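Local coordinates for protein bifunctional enzyme IspD/IspF (Campylobacter jejuni, PDB 1W55) that makes 4-diphosphocytidyl-2-C-methyl-D-erythritol from CTP and methylerythritol phosphate, and converts its 2-phosphate to the 2,4-cyclodiphosphate, in isoprenoid precursor synthesis, at residues Ser55-Met60 with Phe69-Asp74; Lys116-Thr121 with Gly177-Phe182; Val248-Leu253 with Asn281-Leu286. All coordinates share one frame; numbering follows the deposited sequence.

How the interactions relate
Interactions 1 and 2 lie in the cytidylyltransferase part of the chain and interaction 3 in the cyclodiphosphate synthase part, so both enzymatic activities are represented. The first two reach the same mixed sheet at separate places, with centres 29 Å apart and nearest atoms about 19 Å apart. Interaction 1 borders a cytidine monophosphate pocket directly through Gly73, whereas in interaction 2 the side chain of Thr121 is about 13 Å from a bound nucleotide. Interaction 3 holds His251, about 7 Å by its side chain from another cytidine monophosphate. Its centre is 56 Å from that of interaction 2, on the opposite side of the chain's centre. None touches another.

Interaction 1: Ser55-Met60 with Phe69-Asp74; sequences SNITYM and FIEGGD. With C (cytidine-5'-monophosphate), chain D.
Phe69, Ile57 and Glu71 account for most of the surface buried where the helix starting at Ile57 packs against the end of strand 68-71. Ile57 spreads its two branches: CG2 lies 4.0 Å from Phe69 CB, while CD1 runs on over the strand backbone to 3.3 Å from Glu71 N. The Phe69 ring meets Met60, three residues along the helix. Its CE2 is 3.7 Å from Met60 CB, and Met60 SD stands 5.1 Å from the ring centroid, 64° off the ring normal, an oblique Met-aromatic contact. Glu71 is bent at its second torsion (chi2 67°), which turns the carboxylate back over Ile57, with OE1 3.6 Å from Ile57 CD1. A water joins the two segments beside it: it donates to Glu71 OE1 (2.6 Å) and accepts from Ile57 N. These contacts belong to a beta-alpha-beta unit made of strand 50-54, helix 57-61 and strand 68-71, and Ser54 bonds through its backbone to Ile70 and Gly72. Past the strand, Gly73 O accepts from N4 of the bound cytidine monophosphate at 2.9 Å, and Ser79 OG bonds both Gly73 N and the nucleotide. The chemistry is thus apolar around Phe69 and water-mediated at Glu71, where the water relays one amide of the helix start to the carboxylate and probably favours its negative charge modestly.

Interaction 2: Lys116-Thr121 with Gly177-Phe182; sequences KADCIT and GGKIWF
One face of the Trp181 indole carries the aliphatic chain of Lys116: CD sits 3.5 Å from the centroid of the six-membered ring and 9° off its normal, a CH-pi contact. The lysine is bent at chi2 (-128°), which brings CD down onto the ring, and its NZ goes on to bond Asn113. At the indole edge, near the ring plane, lies Ile120 CG2, and Ile120 CD1 approaches Trp181 CB. The Phe182 ring has Ile180 CG2 of its own strand over one face, toward the rim, while Thr121 CG2 reaches CD2 obliquely at 3.7 Å. Lys143 makes a cation-pi contact with this ring, and Phe182 also packs on Asn134 of the second subunit.

The rings flank a parallel pair within the mixed sheet of the cytidylyltransferase domain. Cys119, Ile120 and Thr121 are in register with Ile180, Trp181 and Phe182, and the two short strand axes lie 4.8 Å apart. Trp181 N donates to Cys119 O at 2.9 Å, and Thr121 N to Trp181 O. Helix 169-174 covers the face bearing Cys119 and Ile180, with Ile173 touching both.

Before the strands align, Lys179 O accepts from two successive amides, Asp118 N at 2.9 Å and Cys119 N at 3.2 Å. Ala117 CB lies against this same carbonyl, 3.3 Å from Lys179 O. The reciprocal bond, from Lys179 N to Asp118 OD2, is 2.8 Å long and nearly straight at 167°. It meets the carboxylate on its anti side, somewhat out of plane.

Interaction 3: Val248-Leu253 with Asn281-Leu286; sequences VLAHSL and NSMELL
His251 turns its imidazole toward Ser282 across two side-by-side helices of the IspF-type synthase fold, whose short segments run 12° from parallel with axes 9.1 Å apart. The helix carrying His251 rests on strands 210-224 and 354-365; the other, starting at Ser282, lies alongside it. The CB of His251 leaves its helix directed away from the partner, yet the ring itself swings back: with CG beside the backbone N (chi1 -61°), NE2 comes to Ser282 OG. His251 NE2 and Ser282 OG are modelled 2.5 Å apart, so short that the length of this hydrogen bond is doubtful, and the serine oxygen is tilted out of the imidazole plane.

By similarity, His251 is a ligand of a divalent metal together with Asp217 and His219. In this structure the bound magnesium is about 6 Å from its side chain, and ND1 hydrogen-bonds to His219 NE2. Ser282 OG also bonds Asp245, consistent with a second-shell role in positioning the histidine.

Beside this polar pair the packing is apolar. Ala250 CB points at the other helix and touches both Ser282 CB and Met283 SD at 3.9 Å; the methionine sulfur arrives there because its chain is folded at chi2 (-55°) and chi3. One turn on, Leu253 and Leu286 cross obliquely, CD2 to CD2 3.9 Å. Leu253 also touches Val361, while Leu286 reaches Leu329 of helix 318-329. Asn281 caps the second helix, its OD1 accepting from Met283 N at 3.0 Å.

Interaction 1: Ser55-Met60 with Phe69-Asp74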
ATOM      1  N   SER A  55       9.432  27.441  27.097  1.00 42.26           N
ATOM      2  CA  SER A  55       8.599  27.934  28.197  1.00 45.56           C
ATOM      3  C   SER A  55       8.367  26.831  29.223  1.00 48.17           C
ATOM      4  O   SER A  55       7.632  27.032  30.194  1.00 52.01           O
ATOM      5  CB  SER A  55       7.237  28.402  27.679  1.00 43.58           C
ATOM      6  OG  SER A  55       7.369  29.591  26.933  1.00 47.05           O
ATOM      7  N   ASN A  56       8.965  25.663  28.983  1.00 49.46           N
ATOM      8  CA  ASN A  56       8.821  24.488  29.848  1.00 49.06           C
ATOM      9  C   ASN A  56      10.140  23.723  29.933  1.00 47.41           C
ATOM     10  O   ASN A  56      10.210  22.547  29.537  1.00 46.37           O
ATOM     11  CB  ASN A  56       7.738  23.534  29.319  1.00 50.17           C
ATOM     12  CG  ASN A  56       6.490  24.250  28.824  1.00 56.29           C
ATOM     13  OD1 ASN A  56       5.435  24.200  29.459  1.00 60.83           O
ATOM     14  ND2 ASN A  56       6.596  24.888  27.662  1.00 62.74           N
ATOM     15  N   ILE A  57      11.177  24.388  30.438  1.00 45.52           N
ATOM     16  CA  ILE A  57      12.533  23.830  30.441  1.00 46.22           C
ATOM     17  C   ILE A  57      12.638  22.538  31.259  1.00 45.65           C
ATOM     18  O   ILE A  57      13.244  21.564  30.806  1.00 46.54           O
ATOM     19  CB  ILE A  57      13.582  24.886  30.905  1.00 46.05           C
ATOM     20  CG1 ILE A  57      13.739  25.987  29.850  1.00 48.90           C
ATOM     21  CG2 ILE A  57      14.956  24.233  31.158  1.00 46.05           C
ATOM     22  CD1 ILE A  57      14.731  27.089  30.229  1.00 47.81           C
ATOM     23  N   THR A  58      12.041  22.547  32.451  1.00 46.38           N
ATOM     24  CA  THR A  58      12.068  21.422  33.386  1.00 46.14           C
ATOM     25  C   THR A  58      11.552  20.168  32.701  1.00 44.52           C
ATOM     26  O   THR A  58      12.206  19.122  32.728  1.00 44.71           O
ATOM     27  CB  THR A  58      11.198  21.734  34.645  1.00 48.04           C
ATOM     28  OG1 THR A  58      11.705  22.896  35.321  1.00 50.05           O
ATOM     29  CG2 THR A  58      11.337  20.624  35.701  1.00 48.12           C
ATOM     30  N   TYR A  59      10.382  20.291  32.081  1.00 41.66           N
ATOM     31  CA  TYR A  59       9.770  19.191  31.364  1.00 39.28           C
ATOM     32  C   TYR A  59      10.614  18.738  30.156  1.00 38.97           C
ATOM     33  O   TYR A  59      10.867  17.541  29.996  1.00 38.19           O
ATOM     34  CB  TYR A  59       8.346  19.559  30.947  1.00 39.08           C
ATOM     35  CG  TYR A  59       7.574  18.405  30.350  1.00 42.08           C
ATOM     36  CD1 TYR A  59       7.474  17.171  31.020  1.00 43.58           C
ATOM     37  CD2 TYR A  59       6.952  18.534  29.113  1.00 41.48           C
ATOM     38  CE1 TYR A  59       6.776  16.104  30.453  1.00 44.49           C
ATOM     39  CE2 TYR A  59       6.244  17.481  28.546  1.00 43.45           C
ATOM     40  CZ  TYR A  59       6.158  16.274  29.216  1.00 46.81           C
ATOM     41  OH  TYR A  59       5.467  15.239  28.630  1.00 51.78           O
ATOM     42  N   MET A  60      11.067  19.686  29.327  1.00 36.72           N
ATOM     43  CA  MET A  60      11.814  19.354  28.112  1.00 36.15           C
ATOM     44  C   MET A  60      13.148  18.683  28.391  1.00 36.28           C
ATOM     45  O   MET A  60      13.579  17.815  27.624  1.00 34.78           O
ATOM     46  CB  MET A  60      12.052  20.588  27.252  1.00 35.41           C
ATOM     47  CG  MET A  60      10.805  21.119  26.590  1.00 37.01           C
ATOM     48  SD  MET A  60      11.218  22.352  25.374  1.00 41.26           S
ATOM     49  CE  MET A  60       9.558  22.725  24.724  1.00 37.62           C
ATOM     50  N   PHE A  69      19.064  24.366  26.747  1.00 44.01           N
ATOM     51  CA  PHE A  69      17.761  24.993  26.842  1.00 42.98           C
ATOM     52  C   PHE A  69      17.890  26.373  27.457  1.00 43.89           C
ATOM     53  O   PHE A  69      18.702  26.586  28.360  1.00 43.81           O
ATOM     54  CB  PHE A  69      16.815  24.129  27.664  1.00 41.62           C
ATOM     55  CG  PHE A  69      16.458  22.841  26.996  1.00 40.83           C
ATOM     56  CD1 PHE A  69      17.190  21.679  27.263  1.00 40.10           C
ATOM     57  CD2 PHE A  69      15.402  22.787  26.088  1.00 34.90           C
ATOM     58  CE1 PHE A  69      16.869  20.478  26.641  1.00 40.89           C
ATOM     59  CE2 PHE A  69      15.070  21.591  25.447  1.00 38.58           C
ATOM     60  CZ  PHE A  69      15.799  20.431  25.722  1.00 38.91           C
ATOM     61  N   ILE A  70      17.088  27.307  26.956  1.00 42.76           N
ATOM     62  CA  ILE A  70      17.051  28.645  27.497  1.00 42.20           C
ATOM     63  C   ILE A  70      15.607  29.146  27.530  1.00 41.92           C
ATOM     64  O   ILE A  70      14.819  28.856  26.625  1.00 40.95           O
ATOM     65  CB  ILE A  70      17.984  29.577  26.677  1.00 43.88           C
ATOM     66  CG1 ILE A  70      18.246  30.879  27.443  1.00 46.31           C
ATOM     67  CG2 ILE A  70      17.427  29.830  25.264  1.00 41.40           C
ATOM     68  CD1 ILE A  70      19.568  31.525  27.093  1.00 51.92           C
ATOM     69  N   GLU A  71      15.267  29.870  28.594  1.00 41.84           N
ATOM     70  CA  GLU A  71      13.920  30.395  28.797  1.00 42.61           C
ATOM     71  C   GLU A  71      13.603  31.386  27.686  1.00 42.77           C
ATOM     72  O   GLU A  71      14.431  32.228  27.360  1.00 42.44           O
ATOM     73  CB  GLU A  71      13.797  31.063  30.182  1.00 42.16           C
ATOM     74  CG  GLU A  71      12.376  31.451  30.593  1.00 43.95           C
ATOM     75  CD  GLU A  71      11.445  30.260  30.839  1.00 50.41           C
ATOM     76  OE1 GLU A  71      11.930  29.154  31.181  1.00 52.93           O
ATOM     77  OE2 GLU A  71      10.206  30.432  30.712  1.00 51.62           O
ATOM     78  N   GLY A  72      12.421  31.257  27.088  1.00 41.97           N
ATOM     79  CA  GLY A  72      12.014  32.157  26.026  1.00 43.29           C
ATOM     80  C   GLY A  72      11.766  33.559  26.541  1.00 43.96           C
ATOM     81  O   GLY A  72      11.801  33.796  27.756  1.00 45.66           O
ATOM     82  N   GLY A  73      11.533  34.490  25.619  1.00 43.77           N
ATOM     83  CA  GLY A  73      11.151  35.852  25.967  1.00 42.19           C
ATOM     84  C   GLY A  73       9.707  36.100  25.575  1.00 42.65           C
ATOM     85  O   GLY A  73       8.974  35.147  25.285  1.00 40.56           O
ATOM     86  N   ASP A  74       9.309  37.374  25.535  1.00 42.18           N
ATOM     87  CA  ASP A  74       7.931  37.762  25.193  1.00 43.18           C
ATOM     88  C   ASP A  74       7.611  37.649  23.699  1.00 42.17           C
ATOM     89  O   ASP A  74       6.448  37.574  23.300  1.00 42.79           O
ATOM     90  CB  ASP A  74       7.652  39.202  25.654  1.00 44.38           C
ATOM     91  CG  ASP A  74       7.720  39.371  27.176  1.00 50.59           C
ATOM     92  OD1 ASP A  74       7.833  38.363  27.908  1.00 49.32           O
ATOM     93  OD2 ASP A  74       7.666  40.495  27.728  1.00 60.94           O
TER
HETATM   94  OP3   C D1373       4.864  32.050  14.194  1.00 52.52           O
HETATM   95  P     C D1373       5.329  32.729  15.460  1.00 49.00           P
HETATM   96  OP1   C D1373       4.272  32.745  16.535  1.00 49.18           O
HETATM   97  OP2   C D1373       6.063  34.033  15.243  0.33 44.61           O
HETATM   98  O5'   C D1373       6.407  31.710  16.090  1.00 47.45           O
HETATM   99  C5'   C D1373       7.584  31.332  15.393  1.00 43.04           C
HETATM  100  C4'   C D1373       8.464  30.459  16.289  1.00 43.15           C
HETATM  101  O4'   C D1373       9.047  31.221  17.353  1.00 43.71           O
HETATM  102  C3'   C D1373       7.697  29.322  16.936  1.00 41.09           C
HETATM  103  O3'   C D1373       8.473  28.151  16.767  1.00 40.05           O
HETATM  104  C2'   C D1373       7.604  29.687  18.402  1.00 39.82           C
HETATM  105  O2'   C D1373       7.613  28.551  19.259  1.00 37.10           O
HETATM  106  C1'   C D1373       8.834  30.559  18.600  1.00 39.65           C
HETATM  107  N1    C D1373       8.606  31.547  19.652  1.00 40.05           N
HETATM  108  C2    C D1373       9.542  31.640  20.696  1.00 35.81           C
HETATM  109  O2    C D1373      10.553  30.887  20.713  1.00 34.29           O
HETATM  110  N3    C D1373       9.333  32.549  21.670  1.00 37.75           N
HETATM  111  C4    C D1373       8.235  33.354  21.663  1.00 43.18           C
HETATM  112  N4    C D1373       8.046  34.255  22.663  1.00 45.18           N
HETATM  113  C5    C D1373       7.300  33.269  20.637  1.00 40.24           C
HETATM  114  C6    C D1373       7.514  32.341  19.626  1.00 42.53           C
HETATM  115  O   HOH W   1      10.410  27.088  31.838  1.00 64.01           O

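Interaction 2: Lys116-Thr121 with Gly177-Phe182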
ATOM      1  N   LYS A 116      27.062  34.035  -0.124  1.00 62.39           N
ATOM      2  CA  LYS A 116      26.411  35.002  -1.014  1.00 60.76           C
ATOM      3  C   LYS A 116      25.862  36.258  -0.324  1.00 58.53           C
ATOM      4  O   LYS A 116      25.670  37.280  -0.980  1.00 58.87           O
ATOM      5  CB  LYS A 116      25.297  34.330  -1.836  1.00 61.15           C
ATOM      6  CG  LYS A 116      25.793  33.259  -2.805  1.00 64.52           C
ATOM      7  CD  LYS A 116      25.287  33.487  -4.226  1.00 68.43           C
ATOM      8  CE  LYS A 116      25.927  32.515  -5.231  1.00 70.81           C
ATOM      9  NZ  LYS A 116      25.991  31.093  -4.754  1.00 70.29           N
ATOM     10  N   ALA A 117      25.604  36.185   0.983  1.00 55.76           N
ATOM     11  CA  ALA A 117      24.934  37.285   1.696  1.00 52.80           C
ATOM     12  C   ALA A 117      25.102  37.212   3.221  1.00 51.15           C
ATOM     13  O   ALA A 117      25.828  36.354   3.731  1.00 50.22           O
ATOM     14  CB  ALA A 117      23.442  37.351   1.305  1.00 51.18           C
ATOM     15  N   ASP A 118      24.442  38.122   3.941  1.00 49.92           N
ATOM     16  CA  ASP A 118      24.480  38.123   5.408  1.00 49.01           C
ATOM     17  C   ASP A 118      23.444  37.173   6.026  1.00 48.39           C
ATOM     18  O   ASP A 118      23.629  36.679   7.140  1.00 47.41           O
ATOM     19  CB  ASP A 118      24.281  39.533   5.962  1.00 49.80           C
ATOM     20  CG  ASP A 118      25.306  40.518   5.436  1.00 52.72           C
ATOM     21  OD1 ASP A 118      26.521  40.213   5.491  1.00 51.97           O
ATOM     22  OD2 ASP A 118      24.977  41.616   4.935  1.00 52.62           O
ATOM     23  N   CYS A 119      22.359  36.935   5.292  1.00 46.41           N
ATOM     24  CA  CYS A 119      21.296  36.052   5.740  1.00 45.15           C
ATOM     25  C   CYS A 119      20.767  35.254   4.552  1.00 44.31           C
ATOM     26  O   CYS A 119      20.480  35.828   3.491  1.00 45.12           O
ATOM     27  CB  CYS A 119      20.181  36.870   6.394  1.00 45.52           C
ATOM     28  SG  CYS A 119      18.752  35.931   6.968  1.00 44.68           S
ATOM     29  N   ILE A 120      20.680  33.933   4.720  1.00 41.44           N
ATOM     30  CA  ILE A 120      20.154  33.035   3.686  1.00 39.83           C
ATOM     31  C   ILE A 120      18.838  32.415   4.138  1.00 39.52           C
ATOM     32  O   ILE A 120      18.767  31.795   5.203  1.00 40.17           O
ATOM     33  CB  ILE A 120      21.149  31.897   3.350  1.00 39.91           C
ATOM     34  CG1 ILE A 120      22.625  32.325   3.557  1.00 42.35           C
ATOM     35  CG2 ILE A 120      20.863  31.346   1.939  1.00 38.83           C
ATOM     36  CD1 ILE A 120      23.130  33.439   2.613  1.00 42.71           C
ATOM     37  N   THR A 121      17.809  32.559   3.314  1.00 39.63           N
ATOM     38  CA  THR A 121      16.459  32.172   3.700  1.00 39.69           C
ATOM     39  C   THR A 121      15.691  31.571   2.523  1.00 40.30           C
ATOM     40  O   THR A 121      15.871  31.993   1.376  1.00 40.63           O
ATOM     41  CB  THR A 121      15.691  33.405   4.286  1.00 40.26           C
ATOM     42  OG1 THR A 121      14.368  33.012   4.683  1.00 41.65           O
ATOM     43  CG2 THR A 121      15.419  34.440   3.223  1.00 36.66           C
ATOM     44  N   GLY A 177      20.736  47.208   6.994  1.00 55.92           N
ATOM     45  CA  GLY A 177      21.466  47.290   5.741  1.00 55.95           C
ATOM     46  C   GLY A 177      22.135  46.013   5.250  1.00 56.16           C
ATOM     47  O   GLY A 177      22.836  46.040   4.233  1.00 57.44           O
ATOM     48  N   GLY A 178      21.924  44.903   5.958  1.00 54.97           N
ATOM     49  CA  GLY A 178      22.463  43.612   5.558  1.00 51.52           C
ATOM     50  C   GLY A 178      21.808  43.053   4.306  1.00 50.81           C
ATOM     51  O   GLY A 178      20.671  43.396   3.978  1.00 49.85           O
ATOM     52  N   LYS A 179      22.533  42.190   3.603  1.00 51.30           N
ATOM     53  CA  LYS A 179      22.052  41.590   2.354  1.00 52.09           C
ATOM     54  C   LYS A 179      21.434  40.213   2.586  1.00 49.86           C
ATOM     55  O   LYS A 179      21.942  39.421   3.382  1.00 49.99           O
ATOM     56  CB  LYS A 179      23.190  41.478   1.321  1.00 53.25           C
ATOM     57  CG  LYS A 179      24.012  42.765   1.139  1.00 59.80           C
ATOM     58  CD  LYS A 179      23.620  43.532  -0.130  1.00 68.64           C
ATOM     59  CE  LYS A 179      23.699  45.044   0.078  1.00 71.71           C
ATOM     60  NZ  LYS A 179      22.378  45.604   0.487  1.00 75.62           N
ATOM     61  N   ILE A 180      20.347  39.945   1.872  1.00 48.64           N
ATOM     62  CA  ILE A 180      19.626  38.684   1.953  1.00 47.49           C
ATOM     63  C   ILE A 180      19.753  37.895   0.654  1.00 47.95           C
ATOM     64  O   ILE A 180      19.601  38.451  -0.431  1.00 48.37           O
ATOM     65  CB  ILE A 180      18.120  38.940   2.246  1.00 47.60           C
ATOM     66  CG1 ILE A 180      17.932  40.059   3.291  1.00 44.81           C
ATOM     67  CG2 ILE A 180      17.399  37.618   2.643  1.00 45.45           C
ATOM     68  CD1 ILE A 180      18.480  39.744   4.663  1.00 39.12           C
ATOM     69  N   TRP A 181      20.029  36.601   0.772  1.00 47.51           N
ATOM     70  CA  TRP A 181      19.953  35.687  -0.360  1.00 47.57           C
ATOM     71  C   TRP A 181      18.695  34.809  -0.217  1.00 47.13           C
ATOM     72  O   TRP A 181      18.514  34.121   0.799  1.00 45.90           O
ATOM     73  CB  TRP A 181      21.223  34.827  -0.464  1.00 47.30           C
ATOM     74  CG  TRP A 181      21.289  34.023  -1.734  1.00 53.25           C
ATOM     75  CD1 TRP A 181      20.986  32.700  -1.882  1.00 57.26           C
ATOM     76  CD2 TRP A 181      21.655  34.495  -3.036  1.00 58.64           C
ATOM     77  NE1 TRP A 181      21.146  32.315  -3.192  1.00 60.47           N
ATOM     78  CE2 TRP A 181      21.557  33.397  -3.925  1.00 62.45           C
ATOM     79  CE3 TRP A 181      22.064  35.737  -3.547  1.00 63.09           C
ATOM     80  CZ2 TRP A 181      21.853  33.503  -5.295  1.00 63.04           C
ATOM     81  CZ3 TRP A 181      22.359  35.843  -4.912  1.00 64.70           C
ATOM     82  CH2 TRP A 181      22.250  34.729  -5.767  1.00 63.41           C
ATOM     83  N   PHE A 182      17.825  34.865  -1.223  1.00 45.62           N
ATOM     84  CA  PHE A 182      16.597  34.078  -1.231  1.00 46.04           C
ATOM     85  C   PHE A 182      16.777  32.764  -1.990  1.00 47.37           C
ATOM     86  O   PHE A 182      17.258  32.740  -3.122  1.00 47.82           O
ATOM     87  CB  PHE A 182      15.428  34.880  -1.807  1.00 44.99           C
ATOM     88  CG  PHE A 182      15.109  36.125  -1.024  1.00 46.46           C
ATOM     89  CD1 PHE A 182      15.626  37.362  -1.417  1.00 43.37           C
ATOM     90  CD2 PHE A 182      14.309  36.062   0.118  1.00 45.07           C
ATOM     91  CE1 PHE A 182      15.347  38.522  -0.689  1.00 43.55           C
ATOM     92  CE2 PHE A 182      14.025  37.216   0.851  1.00 44.77           C
ATOM     93  CZ  PHE A 182      14.547  38.453   0.438  1.00 42.83           C
TER

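Interaction 3: Val248-Leu253 with Asn281-Leu286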
ATOM      1  N   VAL A 248     -11.754  12.305  49.137  1.00 34.60           N
ATOM      2  CA  VAL A 248     -10.572  11.436  48.991  1.00 32.72           C
ATOM      3  C   VAL A 248     -10.536  10.789  47.629  1.00 31.95           C
ATOM      4  O   VAL A 248      -9.465  10.554  47.086  1.00 34.05           O
ATOM      5  CB  VAL A 248     -10.537  10.163  49.877  1.00 34.96           C
ATOM      6  CG1 VAL A 248      -9.235  10.057  50.683  1.00 34.00           C
ATOM      7  CG2 VAL A 248     -11.815   9.869  50.628  1.00 30.48           C
ATOM      8  N   LEU A 249     -11.706  10.435  47.113  1.00 30.52           N
ATOM      9  CA  LEU A 249     -11.782   9.836  45.789  1.00 32.24           C
ATOM     10  C   LEU A 249     -11.172  10.774  44.732  1.00 31.62           C
ATOM     11  O   LEU A 249     -10.249  10.390  44.012  1.00 32.19           O
ATOM     12  CB  LEU A 249     -13.220   9.418  45.442  1.00 29.79           C
ATOM     13  CG  LEU A 249     -13.347   8.591  44.156  1.00 35.94           C
ATOM     14  CD1 LEU A 249     -14.625   7.738  44.163  1.00 32.01           C
ATOM     15  CD2 LEU A 249     -13.287   9.476  42.907  1.00 32.81           C
ATOM     16  N   ALA A 250     -11.687  11.996  44.646  1.00 31.84           N
ATOM     17  CA  ALA A 250     -11.203  12.958  43.662  1.00 31.37           C
ATOM     18  C   ALA A 250      -9.693  13.166  43.818  1.00 31.31           C
ATOM     19  O   ALA A 250      -8.973  13.289  42.834  1.00 32.97           O
ATOM     20  CB  ALA A 250     -11.957  14.294  43.794  1.00 31.35           C
ATOM     21  N   HIS A 251      -9.221  13.175  45.060  1.00 30.44           N
ATOM     22  CA  HIS A 251      -7.815  13.405  45.348  1.00 31.42           C
ATOM     23  C   HIS A 251      -6.950  12.235  44.893  1.00 31.45           C
ATOM     24  O   HIS A 251      -5.879  12.448  44.321  1.00 30.58           O
ATOM     25  CB  HIS A 251      -7.620  13.704  46.841  1.00 31.28           C
ATOM     26  CG  HIS A 251      -8.355  14.928  47.293  1.00 34.46           C
ATOM     27  ND1 HIS A 251      -8.733  15.134  48.603  1.00 37.48           N
ATOM     28  CD2 HIS A 251      -8.806  15.999  46.597  1.00 31.70           C
ATOM     29  CE1 HIS A 251      -9.379  16.282  48.696  1.00 34.17           C
ATOM     30  NE2 HIS A 251      -9.431  16.829  47.494  1.00 37.64           N
ATOM     31  N   SER A 252      -7.435  11.012  45.118  1.00 30.26           N
ATOM     32  CA  SER A 252      -6.713   9.818  44.688  1.00 31.05           C
ATOM     33  C   SER A 252      -6.653   9.777  43.169  1.00 30.49           C
ATOM     34  O   SER A 252      -5.609   9.489  42.587  1.00 31.20           O
ATOM     35  CB  SER A 252      -7.388   8.553  45.225  1.00 31.71           C
ATOM     36  OG  SER A 252      -6.786   7.390  44.684  1.00 34.13           O
ATOM     37  N   LEU A 253      -7.776  10.082  42.530  1.00 29.31           N
ATOM     38  CA  LEU A 253      -7.853  10.054  41.082  1.00 30.15           C
ATOM     39  C   LEU A 253      -6.939  11.114  40.429  1.00 31.15           C
ATOM     40  O   LEU A 253      -6.271  10.843  39.433  1.00 32.67           O
ATOM     41  CB  LEU A 253      -9.298  10.229  40.634  1.00 28.00           C
ATOM     42  CG  LEU A 253      -9.535  10.254  39.136  1.00 29.66           C
ATOM     43  CD1 LEU A 253      -8.919   9.006  38.438  1.00 23.28           C
ATOM     44  CD2 LEU A 253     -11.038  10.388  38.875  1.00 25.89           C
ATOM     45  N   ASN A 281     -13.385  23.293  45.283  1.00 44.08           N
ATOM     46  CA  ASN A 281     -14.146  22.170  44.765  1.00 42.47           C
ATOM     47  C   ASN A 281     -13.146  21.168  44.171  1.00 41.07           C
ATOM     48  O   ASN A 281     -12.537  21.448  43.133  1.00 41.58           O
ATOM     49  CB  ASN A 281     -15.132  22.674  43.707  1.00 42.21           C
ATOM     50  CG  ASN A 281     -15.996  21.569  43.119  1.00 45.25           C
ATOM     51  OD1 ASN A 281     -15.625  20.396  43.116  1.00 44.13           O
ATOM     52  ND2 ASN A 281     -17.155  21.952  42.596  1.00 45.66           N
ATOM     53  N   SER A 282     -12.964  20.027  44.845  1.00 39.25           N
ATOM     54  CA  SER A 282     -12.001  18.969  44.439  1.00 37.30           C
ATOM     55  C   SER A 282     -12.165  18.428  43.020  1.00 35.51           C
ATOM     56  O   SER A 282     -11.192  18.035  42.390  1.00 36.50           O
ATOM     57  CB  SER A 282     -12.079  17.796  45.407  1.00 37.17           C
ATOM     58  OG  SER A 282     -11.409  18.103  46.614  1.00 37.69           O
ATOM     59  N   MET A 283     -13.400  18.409  42.533  1.00 33.78           N
ATOM     60  CA  MET A 283     -13.701  17.984  41.176  1.00 34.62           C
ATOM     61  C   MET A 283     -13.200  19.017  40.156  1.00 35.59           C
ATOM     62  O   MET A 283     -12.825  18.656  39.035  1.00 33.72           O
ATOM     63  CB  MET A 283     -15.211  17.742  41.004  1.00 32.50           C
ATOM     64  CG  MET A 283     -15.731  16.503  41.736  1.00 34.56           C
ATOM     65  SD  MET A 283     -14.829  14.972  41.294  1.00 35.01           S
ATOM     66  CE  MET A 283     -15.672  14.468  39.764  1.00 28.38           C
ATOM     67  N   GLU A 284     -13.197  20.290  40.551  1.00 36.25           N
ATOM     68  CA  GLU A 284     -12.626  21.354  39.723  1.00 38.09           C
ATOM     69  C   GLU A 284     -11.107  21.245  39.714  1.00 36.64           C
ATOM     70  O   GLU A 284     -10.479  21.450  38.672  1.00 36.53           O
ATOM     71  CB  GLU A 284     -13.088  22.744  40.206  1.00 39.19           C
ATOM     72  CG  GLU A 284     -12.498  23.938  39.446  1.00 46.75           C
ATOM     73  CD  GLU A 284     -12.868  23.986  37.959  1.00 54.14           C
ATOM     74  OE1 GLU A 284     -13.986  23.558  37.577  1.00 59.78           O
ATOM     75  OE2 GLU A 284     -12.029  24.463  37.164  1.00 52.84           O
ATOM     76  N   LEU A 285     -10.533  20.897  40.870  1.00 36.37           N
ATOM     77  CA  LEU A 285      -9.098  20.651  40.988  1.00 36.84           C
ATOM     78  C   LEU A 285      -8.690  19.474  40.111  1.00 36.49           C
ATOM     79  O   LEU A 285      -7.671  19.535  39.428  1.00 36.36           O
ATOM     80  CB  LEU A 285      -8.703  20.374  42.444  1.00 37.47           C
ATOM     81  CG  LEU A 285      -8.901  21.473  43.496  1.00 40.39           C
ATOM     82  CD1 LEU A 285      -8.337  21.026  44.838  1.00 39.55           C
ATOM     83  CD2 LEU A 285      -8.273  22.792  43.071  1.00 40.30           C
ATOM     84  N   LEU A 286      -9.501  18.411  40.144  1.00 36.65           N
ATOM     85  CA  LEU A 286      -9.350  17.255  39.260  1.00 35.40           C
ATOM     86  C   LEU A 286      -9.373  17.659  37.788  1.00 35.84           C
ATOM     87  O   LEU A 286      -8.497  17.261  37.016  1.00 34.68           O
ATOM     88  CB  LEU A 286     -10.458  16.218  39.530  1.00 34.08           C
ATOM     89  CG  LEU A 286     -10.608  15.064  38.524  1.00 36.24           C
ATOM     90  CD1 LEU A 286      -9.314  14.212  38.430  1.00 31.32           C
ATOM     91  CD2 LEU A 286     -11.823  14.181  38.843  1.00 35.80           C
TER